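Local coordinates for protein ribonucleotide monophosphatase NagD (Escherichia coli, PDB 2C4N) that hydrolyses the phosphate group from nucleotides such as UMP, using magnesium, as a phosphatase of the HAD superfamily, at residues I7-I10 with D11-M15; G200-L203 with R204-I207; N54-T58 with A59-V63; W239-S243 with V244-D248. All coordinates share one frame; numbering follows the deposited sequence.

Contact 1: I7-I10 with D11-M15; sequences ICDI and DGVLM. With MG (magnesium ion), chain B; PO4 (phosphate ion), chain D.
D9, D11 and V13 form the DxDxV signature of the HAD superfamily, at the C-terminal end of strand 5-9 in the Rossmann-like core. D9 and D11 meet through the magnesium ion. D9 OD2 binds the metal at 2.2 Å, and the main-chain D11 O binds it at the same length. A phosphate oxygen, two waters and D201 complete the site. The D9 carboxylate is swung to the metal with CG anti to the backbone N (chi1 176°). Its other oxygen, OD1, forms a salt bridge with K176. D11 points its side chain away from the metal, and its OD1 is held by a salt bridge to R55. D11 is probably the active-site residue, and R55 probably orients it for proton transfer. The backbone D11 N donates to phosphate O1 at 3.2 Å, close to straight at 164°.

After D11 the chain turns back around the carbonyl of I10. I10 O accepts three N-H groups. L14 N lies in the carbonyl plane at 2.8 Å, whereas V13 N and M15 N come from opposite faces of the plane, each about 40° out of it. G12 takes positive phi in this turn. V13 and L14 face back toward the strand. C8 SG packs against both, 3.7 Å from V13 CG1 and 3.8 Å from L14 CD1.

Contact 2: G200-L203 with R204-I207; sequences GDNL and RTDI. With MG (magnesium ion), chain B; PO4 (phosphate ion), chain C.
T205 OG1 stands over one face of the N202 amide, 3.0 Å from N202 CB. The two ends of the amide are held at its edge. Its OD1 accepts from R204 N at 2.9 Å, with the donor tilted 31° from the carbonyl plane. This makes N202 the N-cap of the helix. The opposite end, ND2, reaches phosphate O2 through a weak bond. T205 OG1 donates to phosphate O4 of the same ion at 2.7 Å. N202 to T205 probably bind substrate, so this phosphate may mark part of that pocket.

The other flat groups are the carboxylates of D201 and D206. Their planes are 39° apart, and D201 OD1 lies 3.5 Å from D206 OD2. D201 OD1 binds the magnesium ion at 2.3 Å. Its OD2 accepts from V224 N and from a metal-bound water. D206 is in the second shell. Its OD2 uses the lone pair away from OD1 to accept from N202 N, 3.1 Å away. The same OD2 accepts a weak bond from D201 N and a hydrogen bond from the other metal-bound water. D206 OD1 forms a salt bridge with K176. K176 and the N-H donors probably offset the nearby carboxylates of D9 and D201.

The loop leaves strand 196-200 and runs straight into helix 203-212. G200 lies against D206 CB. L203 CD2 packs on I207 CG1 at 4.0 Å, and both side chains rest on strand 216-220.

Contact 3: N54-T58 with A59-V63; sequences NRFAT and AGVDV
F56 and V61 form the tight side of this contact, where helix 49-58 ends. Their side chains lie side by side and point the same way. V61 CG1 sits at the edge of the F56 ring, 3.8 Å from CD2. V63 CG2 comes in obliquely at 4.1 Å from the same CD2. The ring runs on into the interior, where it meets I10, L14 and the edge-to-face ring of F68. V61 and V63 also touch L28 of helix 24-33.

The backbone closes the helix with a Schellman motif. V61 N donates to F56 O at 2.8 Å, and G60 N donates to A57 O at 2.9 Å. G60 has the positive phi (93°) that turns the chain out of the helix.

The outer side is looser and wetter. D62 OD1 comes no nearer to A57 CB than 3.8 Å. A water links the two residues instead, donating to A57 O and to D62 OD1. T58 is exposed, but its OG1 turns back to N54 O at 2.8 Å. T58 N reaches that oxygen from the opposite face of the carbonyl plane. R55 leads away from the turn toward the active site, where its NH2 meets D17 O and D11.

Contact 4: W239-S243 with V244-D248; sequences WIYPS and VAEID
Y241 folds against E246 and I247 in a local surface contact. It sits where the edge strand 239-241 of the six-stranded parallel sheet gives way to a short 3-10 turn. The turn passes over one face of the Y241 ring. I247 CA stands over the ring centre, 4.2 Å above its plane. The E246 carbonyl carbon lies above the same face, nearer the rim. I247 CG1 comes down at the CD1 side, 3.8 Å away, and E246 CB approaches CD2 at 3.9 Å. The ring is thus packed against main chain as well as side chains.

P242 and E246 meet at about a right angle. E246 OE1 stops 3.3 Å from P242 CD, at the exposed edge of the contact.

S243 starts the turn. Its OG sits between the backbone N and the carbonyl carbon (chi1 72°), from where it accepts from A245 N at 3.3 Å. S243 O receives a weak bond from E246 N at 3.4 Å. Inside the turn, I247 N donates to V244 O at 3.1 Å.

V244 is buried and touches V13 and F27. I247 also meets F27 of helix 24-33, and both Y241 and I247 touch I218 of the adjacent strand 216-220. A serine side chain accepting from the amide two residues on, at the start of a helical turn, is an ST turn, and here it begins the 3-10 segment 244-246.

Contacts 1 and 2 are buried and share the magnesium ion and its two waters. They lie at the ends of the adjacent strands 5-9 and 196-200, and their chemistry is that of carboxylates, metal and phosphate. Contact 3 is partly buried and contact 4 is at the surface. Both rest mainly on apolar side chains and backbone turns. Contact 3 still reaches the active site, because R55 pairs with D11 of contact 1, and M15 packs on F56 and A59. Contact 4 joins contact 1 by apolar packing of V244 on V13. Contacts 2 and 3 do not touch, their nearest atoms being about 11 Å apart.

Contact 1: I7-I10 with D11-M15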
loop_
_atom_site.group_PDB
_atom_site.type_symbol
_atom_site.label_atom_id
_atom_site.label_comp_id
_atom_site.label_asym_id
_atom_site.label_seq_id
_atom_site.Cartn_x
_atom_site.Cartn_y
_atom_site.Cartn_z
ATOM N N ILE A 7 -6.200 22.581 -23.933
ATOM C CA ILE A 7 -5.091 22.275 -23.039
ATOM C C ILE A 7 -4.429 21.095 -23.737
ATOM O O ILE A 7 -5.077 20.076 -23.993
ATOM C CB ILE A 7 -5.547 21.807 -21.643
ATOM C CG1 ILE A 7 -6.203 22.959 -20.882
ATOM C CG2 ILE A 7 -4.341 21.288 -20.857
ATOM C CD1 ILE A 7 -6.738 22.548 -19.506
ATOM N N CYS A 8 -3.154 21.231 -24.071
ATOM C CA CYS A 8 -2.470 20.152 -24.754
ATOM C C CYS A 8 -1.221 19.727 -24.013
ATOM O O CYS A 8 -0.331 20.536 -23.741
ATOM C CB CYS A 8 -2.103 20.569 -26.182
ATOM S SG CYS A 8 -1.383 19.244 -27.186
ATOM N N ASP A 9 -1.164 18.445 -23.681
ATOM C CA ASP A 9 -0.011 17.905 -22.989
ATOM C C ASP A 9 1.203 17.965 -23.917
ATOM O O ASP A 9 1.064 17.918 -25.140
ATOM C CB ASP A 9 -0.285 16.467 -22.569
ATOM C CG ASP A 9 0.911 15.829 -21.933
ATOM O OD1 ASP A 9 1.397 16.360 -20.911
ATOM O OD2 ASP A 9 1.367 14.808 -22.467
ATOM N N ILE A 10 2.393 18.056 -23.338
ATOM C CA ILE A 10 3.611 18.161 -24.137
ATOM C C ILE A 10 4.297 16.854 -24.514
ATOM O O ILE A 10 4.299 16.460 -25.680
ATOM C CB ILE A 10 4.635 19.091 -23.427
ATOM C CG1 ILE A 10 4.092 20.523 -23.428
ATOM C CG2 ILE A 10 6.001 19.021 -24.120
ATOM C CD1 ILE A 10 4.909 21.508 -22.608
ATOM N N ASP A 11 4.875 16.176 -23.531
ATOM C CA ASP A 11 5.599 14.938 -23.800
ATOM C C ASP A 11 4.748 13.772 -24.287
ATOM O O ASP A 11 3.752 13.416 -23.670
ATOM C CB ASP A 11 6.402 14.552 -22.558
ATOM C CG ASP A 11 7.460 15.590 -22.222
ATOM O OD1 ASP A 11 8.353 15.808 -23.065
ATOM O OD2 ASP A 11 7.392 16.196 -21.132
ATOM N N GLY A 12 5.151 13.183 -25.410
ATOM C CA GLY A 12 4.409 12.066 -25.969
ATOM C C GLY A 12 3.247 12.522 -26.831
ATOM O O GLY A 12 2.517 11.703 -27.386
ATOM N N VAL A 13 3.081 13.838 -26.943
ATOM C CA VAL A 13 2.004 14.430 -27.726
ATOM C C VAL A 13 2.558 15.422 -28.754
ATOM O O VAL A 13 2.303 15.302 -29.952
ATOM C CB VAL A 13 1.007 15.183 -26.811
ATOM C CG1 VAL A 13 -0.086 15.836 -27.651
ATOM C CG2 VAL A 13 0.400 14.215 -25.788
ATOM N N LEU A 14 3.325 16.396 -28.274
ATOM C CA LEU A 14 3.902 17.417 -29.142
ATOM C C LEU A 14 5.393 17.185 -29.321
ATOM O O LEU A 14 5.965 17.499 -30.371
ATOM C CB LEU A 14 3.666 18.808 -28.535
ATOM C CG LEU A 14 2.197 19.230 -28.392
ATOM C CD1 LEU A 14 2.094 20.582 -27.696
ATOM C CD2 LEU A 14 1.561 19.297 -29.768
ATOM N N MET A 15 6.010 16.654 -28.287
ATOM C CA MET A 15 7.434 16.349 -28.290
ATOM C C MET A 15 7.775 14.915 -27.885
ATOM O O MET A 15 7.221 14.384 -26.989
ATOM C CB MET A 15 8.192 17.299 -27.385
ATOM C CG MET A 15 8.004 18.717 -27.707
ATOM S SD MET A 15 8.764 19.292 -29.188
ATOM C CE MET A 15 10.243 19.346 -28.599
HETATM MG MG MG B . 2.622 13.089 -21.791
HETATM P P PO4 D . 4.273 15.539 -19.594
HETATM O O1 PO4 D . 4.346 16.752 -20.447
HETATM O O2 PO4 D . 3.314 15.766 -18.487
HETATM O O3 PO4 D . 3.828 14.393 -20.403
HETATM O O4 PO4 D . 5.620 15.249 -19.039
HETATM O O HOH W 1 1.048 12.568 -20.173
HETATM O O HOH W 2 3.875 11.150 -21.434
#

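Contact 2: G200-L203 with R204-I207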
loop_
_atom_site.group_PDB
_atom_site.type_symbol
_atom_site.label_atom_id
_atom_site.label_comp_id
_atom_site.label_asym_id
_atom_site.label_seq_id
_atom_site.Cartn_x
_atom_site.Cartn_y
_atom_site.Cartn_z
ATOM N N GLY A 200 -3.977 14.490 -24.571
ATOM C CA GLY A 200 -2.883 13.869 -23.841
ATOM C C GLY A 200 -2.607 12.455 -24.301
ATOM O O GLY A 200 -3.417 11.864 -25.014
ATOM N N ASP A 201 -1.467 11.908 -23.885
ATOM C CA ASP A 201 -1.083 10.555 -24.277
ATOM C C ASP A 201 -1.168 9.544 -23.139
ATOM O O ASP A 201 -1.025 8.343 -23.368
ATOM C CB ASP A 201 0.347 10.547 -24.813
ATOM C CG ASP A 201 1.353 10.939 -23.757
ATOM O OD1 ASP A 201 1.175 12.025 -23.178
ATOM O OD2 ASP A 201 2.308 10.170 -23.503
ATOM N N ASN A 202 -1.390 10.022 -21.917
ATOM C CA ASN A 202 -1.467 9.128 -20.765
ATOM C C ASN A 202 -2.871 9.040 -20.172
ATOM O O ASN A 202 -3.359 9.987 -19.555
ATOM C CB ASN A 202 -0.497 9.589 -19.676
ATOM C CG ASN A 202 -0.254 8.521 -18.626
ATOM O OD1 ASN A 202 -1.119 7.685 -18.370
ATOM N ND2 ASN A 202 0.922 8.548 -18.011
ATOM N N LEU A 203 -3.509 7.887 -20.345
ATOM C CA LEU A 203 -4.852 7.672 -19.829
ATOM C C LEU A 203 -4.957 7.925 -18.334
ATOM O O LEU A 203 -5.945 8.482 -17.861
ATOM C CB LEU A 203 -5.299 6.235 -20.120
ATOM C CG LEU A 203 -5.814 5.930 -21.531
ATOM C CD1 LEU A 203 -5.822 4.430 -21.765
ATOM C CD2 LEU A 203 -7.214 6.508 -21.697
ATOM N N ARG A 204 -3.930 7.517 -17.598
ATOM C CA ARG A 204 -3.930 7.654 -16.147
ATOM C C ARG A 204 -3.586 9.028 -15.589
ATOM O O ARG A 204 -3.644 9.231 -14.378
ATOM C CB ARG A 204 -3.012 6.590 -15.539
ATOM C CG ARG A 204 -3.471 5.182 -15.881
ATOM C CD ARG A 204 -2.567 4.095 -15.321
ATOM N NE ARG A 204 -2.978 2.781 -15.813
ATOM C CZ ARG A 204 -4.079 2.140 -15.427
ATOM N NH1 ARG A 204 -4.893 2.682 -14.528
ATOM N NH2 ARG A 204 -4.382 0.962 -15.960
ATOM N N THR A 205 -3.232 9.971 -16.456
ATOM C CA THR A 205 -2.902 11.311 -15.984
ATOM C C THR A 205 -3.648 12.404 -16.752
ATOM O O THR A 205 -4.482 13.104 -16.181
ATOM C CB THR A 205 -1.375 11.561 -16.036
ATOM O OG1 THR A 205 -0.910 11.480 -17.386
ATOM C CG2 THR A 205 -0.634 10.513 -15.196
ATOM N N ASP A 206 -3.366 12.549 -18.043
ATOM C CA ASP A 206 -4.046 13.572 -18.840
ATOM C C ASP A 206 -5.545 13.316 -18.924
ATOM O O ASP A 206 -6.362 14.191 -18.638
ATOM C CB ASP A 206 -3.499 13.603 -20.269
ATOM C CG ASP A 206 -2.007 13.794 -20.319
ATOM O OD1 ASP A 206 -1.533 14.859 -19.870
ATOM O OD2 ASP A 206 -1.317 12.874 -20.808
ATOM N N ILE A 207 -5.902 12.099 -19.314
ATOM C CA ILE A 207 -7.300 11.752 -19.482
ATOM C C ILE A 207 -8.074 11.699 -18.171
ATOM O O ILE A 207 -9.167 12.259 -18.073
ATOM C CB ILE A 207 -7.430 10.415 -20.238
ATOM C CG1 ILE A 207 -6.503 10.429 -21.465
ATOM C CG2 ILE A 207 -8.876 10.206 -20.676
ATOM C CD1 ILE A 207 -6.769 11.574 -22.452
HETATM MG MG MG B . 2.622 13.089 -21.791
HETATM P P PO4 C . 2.679 12.387 -16.867
HETATM O O1 PO4 C . 3.759 13.328 -17.256
HETATM O O2 PO4 C . 3.031 11.018 -17.315
HETATM O O3 PO4 C . 2.522 12.398 -15.393
HETATM O O4 PO4 C . 1.405 12.804 -17.500
HETATM O O HOH W 2 3.875 11.150 -21.434
HETATM O O HOH W 1 1.048 12.568 -20.173
#

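Contact 3: N54-T58 with A59-V63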
loop_
_atom_site.group_PDB
_atom_site.type_symbol
_atom_site.label_atom_id
_atom_site.label_comp_id
_atom_site.label_asym_id
_atom_site.label_seq_id
_atom_site.Cartn_x
_atom_site.Cartn_y
_atom_site.Cartn_z
ATOM N N ASN A 54 12.197 27.761 -26.135
ATOM C CA ASN A 54 13.432 27.489 -26.809
ATOM C C ASN A 54 13.582 26.034 -27.267
ATOM O O ASN A 54 14.023 25.765 -28.336
ATOM C CB ASN A 54 14.615 27.911 -25.987
ATOM C CG ASN A 54 14.694 29.391 -25.810
ATOM O OD1 ASN A 54 14.005 30.099 -26.467
ATOM N ND2 ASN A 54 15.537 29.833 -24.924
ATOM N N ARG A 55 13.175 25.127 -26.396
ATOM C CA ARG A 55 13.202 23.700 -26.709
ATOM C C ARG A 55 12.316 23.426 -27.924
ATOM O O ARG A 55 12.700 22.689 -28.833
ATOM C CB ARG A 55 12.708 22.899 -25.501
ATOM C CG ARG A 55 12.503 21.414 -25.753
ATOM C CD ARG A 55 11.882 20.759 -24.526
ATOM N NE ARG A 55 11.402 19.402 -24.784
ATOM C CZ ARG A 55 10.561 18.755 -23.984
ATOM N NH1 ARG A 55 10.116 19.343 -22.882
ATOM N NH2 ARG A 55 10.154 17.531 -24.288
ATOM N N PHE A 56 11.128 24.026 -27.937
ATOM C CA PHE A 56 10.189 23.857 -29.045
ATOM C C PHE A 56 10.739 24.468 -30.333
ATOM O O PHE A 56 10.661 23.865 -31.405
ATOM C CB PHE A 56 8.846 24.514 -28.713
ATOM C CG PHE A 56 7.849 23.585 -28.061
ATOM C CD1 PHE A 56 8.165 22.908 -26.886
ATOM C CD2 PHE A 56 6.593 23.393 -28.625
ATOM C CE1 PHE A 56 7.237 22.048 -26.278
ATOM C CE2 PHE A 56 5.659 22.540 -28.030
ATOM C CZ PHE A 56 5.985 21.865 -26.851
ATOM N N ALA A 57 11.292 25.670 -30.219
ATOM C CA ALA A 57 11.851 26.365 -31.374
ATOM C C ALA A 57 13.034 25.590 -31.953
ATOM O O ALA A 57 13.200 25.514 -33.168
ATOM C CB ALA A 57 12.276 27.772 -30.979
ATOM N N THR A 58 13.855 25.018 -31.081
ATOM C CA THR A 58 15.006 24.236 -31.522
ATOM C C THR A 58 14.504 23.043 -32.333
ATOM O O THR A 58 15.161 22.589 -33.274
ATOM C CB THR A 58 15.822 23.717 -30.316
ATOM O OG1 THR A 58 16.346 24.827 -29.575
ATOM C CG2 THR A 58 16.970 22.833 -30.784
ATOM N N ALA A 59 13.324 22.549 -31.966
ATOM C CA ALA A 59 12.717 21.404 -32.638
ATOM C C ALA A 59 11.899 21.822 -33.854
ATOM O O ALA A 59 11.293 20.986 -34.521
ATOM C CB ALA A 59 11.835 20.632 -31.659
ATOM N N GLY A 60 11.867 23.120 -34.131
ATOM C CA GLY A 60 11.126 23.602 -35.283
ATOM C C GLY A 60 9.689 24.023 -35.041
ATOM O O GLY A 60 8.960 24.270 -35.998
ATOM N N VAL A 61 9.273 24.109 -33.779
ATOM C CA VAL A 61 7.909 24.520 -33.447
ATOM C C VAL A 61 7.947 25.871 -32.736
ATOM O O VAL A 61 8.534 26.001 -31.661
ATOM C CB VAL A 61 7.214 23.497 -32.518
ATOM C CG1 VAL A 61 5.769 23.915 -32.289
ATOM C CG2 VAL A 61 7.284 22.099 -33.125
ATOM N N ASP A 62 7.313 26.874 -33.334
ATOM C CA ASP A 62 7.311 28.210 -32.751
ATOM C C ASP A 62 6.029 28.607 -32.026
ATOM O O ASP A 62 4.962 28.689 -32.631
ATOM C CB ASP A 62 7.607 29.258 -33.828
ATOM C CG ASP A 62 8.946 29.046 -34.497
ATOM O OD1 ASP A 62 9.893 28.605 -33.815
ATOM O OD2 ASP A 62 9.057 29.334 -35.708
ATOM N N VAL A 63 6.149 28.853 -30.724
ATOM C CA VAL A 63 5.022 29.269 -29.894
ATOM C C VAL A 63 5.523 30.262 -28.850
ATOM O O VAL A 63 6.712 30.311 -28.549
ATOM C CB VAL A 63 4.363 28.067 -29.166
ATOM C CG1 VAL A 63 3.716 27.133 -30.175
ATOM C CG2 VAL A 63 5.401 27.319 -28.347
HETATM O O HOH W 3 12.490 27.580 -34.792
#

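Contact 4: W239-S243 with V244-D248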
loop_
_atom_site.group_PDB
_atom_site.type_symbol
_atom_site.label_atom_id
_atom_site.label_comp_id
_atom_site.label_asym_id
_atom_site.label_seq_id
_atom_site.Cartn_x
_atom_site.Cartn_y
_atom_site.Cartn_z
ATOM N N TRP A 239 -12.405 11.162 -27.761
ATOM C CA TRP A 239 -11.849 10.804 -29.069
ATOM C C TRP A 239 -10.459 10.193 -28.896
ATOM O O TRP A 239 -9.795 10.418 -27.877
ATOM C CB TRP A 239 -11.701 12.041 -29.955
ATOM C CG TRP A 239 -12.971 12.731 -30.308
ATOM C CD1 TRP A 239 -13.873 12.361 -31.263
ATOM C CD2 TRP A 239 -13.466 13.944 -29.733
ATOM N NE1 TRP A 239 -14.900 13.274 -31.322
ATOM C CE2 TRP A 239 -14.674 14.257 -30.393
ATOM C CE3 TRP A 239 -13.004 14.799 -28.721
ATOM C CZ2 TRP A 239 -15.429 15.395 -30.077
ATOM C CZ3 TRP A 239 -13.754 15.930 -28.407
ATOM C CH2 TRP A 239 -14.952 16.216 -29.084
ATOM N N ILE A 240 -10.021 9.440 -29.903
ATOM C CA ILE A 240 -8.703 8.812 -29.892
ATOM C C ILE A 240 -8.085 8.899 -31.287
ATOM O O ILE A 240 -8.726 8.547 -32.275
ATOM C CB ILE A 240 -8.775 7.320 -29.508
ATOM C CG1 ILE A 240 -9.482 7.151 -28.162
ATOM C CG2 ILE A 240 -7.363 6.738 -29.441
ATOM C CD1 ILE A 240 -9.703 5.708 -27.768
ATOM N N TYR A 241 -6.847 9.378 -31.367
ATOM C CA TYR A 241 -6.152 9.475 -32.650
ATOM C C TYR A 241 -4.719 8.993 -32.501
ATOM O O TYR A 241 -4.166 8.991 -31.399
ATOM C CB TYR A 241 -6.131 10.918 -33.171
ATOM C CG TYR A 241 -7.494 11.481 -33.490
ATOM C CD1 TYR A 241 -8.177 12.269 -32.568
ATOM C CD2 TYR A 241 -8.117 11.195 -34.705
ATOM C CE1 TYR A 241 -9.446 12.759 -32.843
ATOM C CE2 TYR A 241 -9.385 11.678 -34.991
ATOM C CZ TYR A 241 -10.047 12.458 -34.054
ATOM O OH TYR A 241 -11.315 12.924 -34.322
ATOM N N PRO A 242 -4.099 8.562 -33.611
ATOM C CA PRO A 242 -2.715 8.090 -33.558
ATOM C C PRO A 242 -1.819 9.218 -33.042
ATOM O O PRO A 242 -0.924 8.988 -32.234
ATOM C CB PRO A 242 -2.416 7.732 -35.012
ATOM C CG PRO A 242 -3.754 7.303 -35.531
ATOM C CD PRO A 242 -4.674 8.352 -34.952
ATOM N N SER A 243 -2.083 10.439 -33.504
ATOM C CA SER A 243 -1.299 11.605 -33.093
ATOM C C SER A 243 -2.094 12.875 -33.344
ATOM O O SER A 243 -3.191 12.822 -33.888
ATOM C CB SER A 243 0.014 11.672 -33.878
ATOM O OG SER A 243 -0.227 12.046 -35.224
ATOM N N VAL A 244 -1.539 14.018 -32.951
ATOM C CA VAL A 244 -2.218 15.294 -33.150
ATOM C C VAL A 244 -2.454 15.616 -34.630
ATOM O O VAL A 244 -3.325 16.417 -34.968
ATOM C CB VAL A 244 -1.423 16.459 -32.512
ATOM C CG1 VAL A 244 -1.464 16.343 -30.991
ATOM C CG2 VAL A 244 0.023 16.449 -33.007
ATOM N N ALA A 245 -1.688 14.979 -35.507
ATOM C CA ALA A 245 -1.805 15.222 -36.942
ATOM C C ALA A 245 -3.206 15.007 -37.510
ATOM O O ALA A 245 -3.605 15.695 -38.455
ATOM C CB ALA A 245 -0.804 14.356 -37.692
ATOM N N GLU A 246 -3.955 14.064 -36.946
ATOM C CA GLU A 246 -5.302 13.794 -37.438
ATOM C C GLU A 246 -6.419 14.454 -36.640
ATOM O O GLU A 246 -7.589 14.321 -36.990
ATOM C CB GLU A 246 -5.558 12.284 -37.498
ATOM C CG GLU A 246 -4.666 11.529 -38.468
ATOM C CD GLU A 246 -5.123 10.102 -38.673
ATOM O OE1 GLU A 246 -5.816 9.569 -37.778
ATOM O OE2 GLU A 246 -4.786 9.508 -39.723
ATOM N N ILE A 247 -6.075 15.159 -35.567
ATOM C CA ILE A 247 -7.107 15.816 -34.767
ATOM C C ILE A 247 -7.736 16.938 -35.594
ATOM O O ILE A 247 -7.035 17.851 -36.032
ATOM C CB ILE A 247 -6.523 16.440 -33.464
ATOM C CG1 ILE A 247 -5.991 15.344 -32.544
ATOM C CG2 ILE A 247 -7.594 17.240 -32.731
ATOM C CD1 ILE A 247 -5.345 15.884 -31.269
ATOM N N ASP A 248 -9.047 16.868 -35.816
ATOM C CA ASP A 248 -9.743 17.901 -36.580
ATOM C C ASP A 248 -11.140 18.174 -36.027
ATOM O O ASP A 248 -12.023 18.635 -36.752
ATOM C CB ASP A 248 -9.830 17.517 -38.062
ATOM C CG ASP A 248 -10.678 16.280 -38.300
ATOM O OD1 ASP A 248 -11.228 15.724 -37.323
ATOM O OD2 ASP A 248 -10.795 15.868 -39.472
#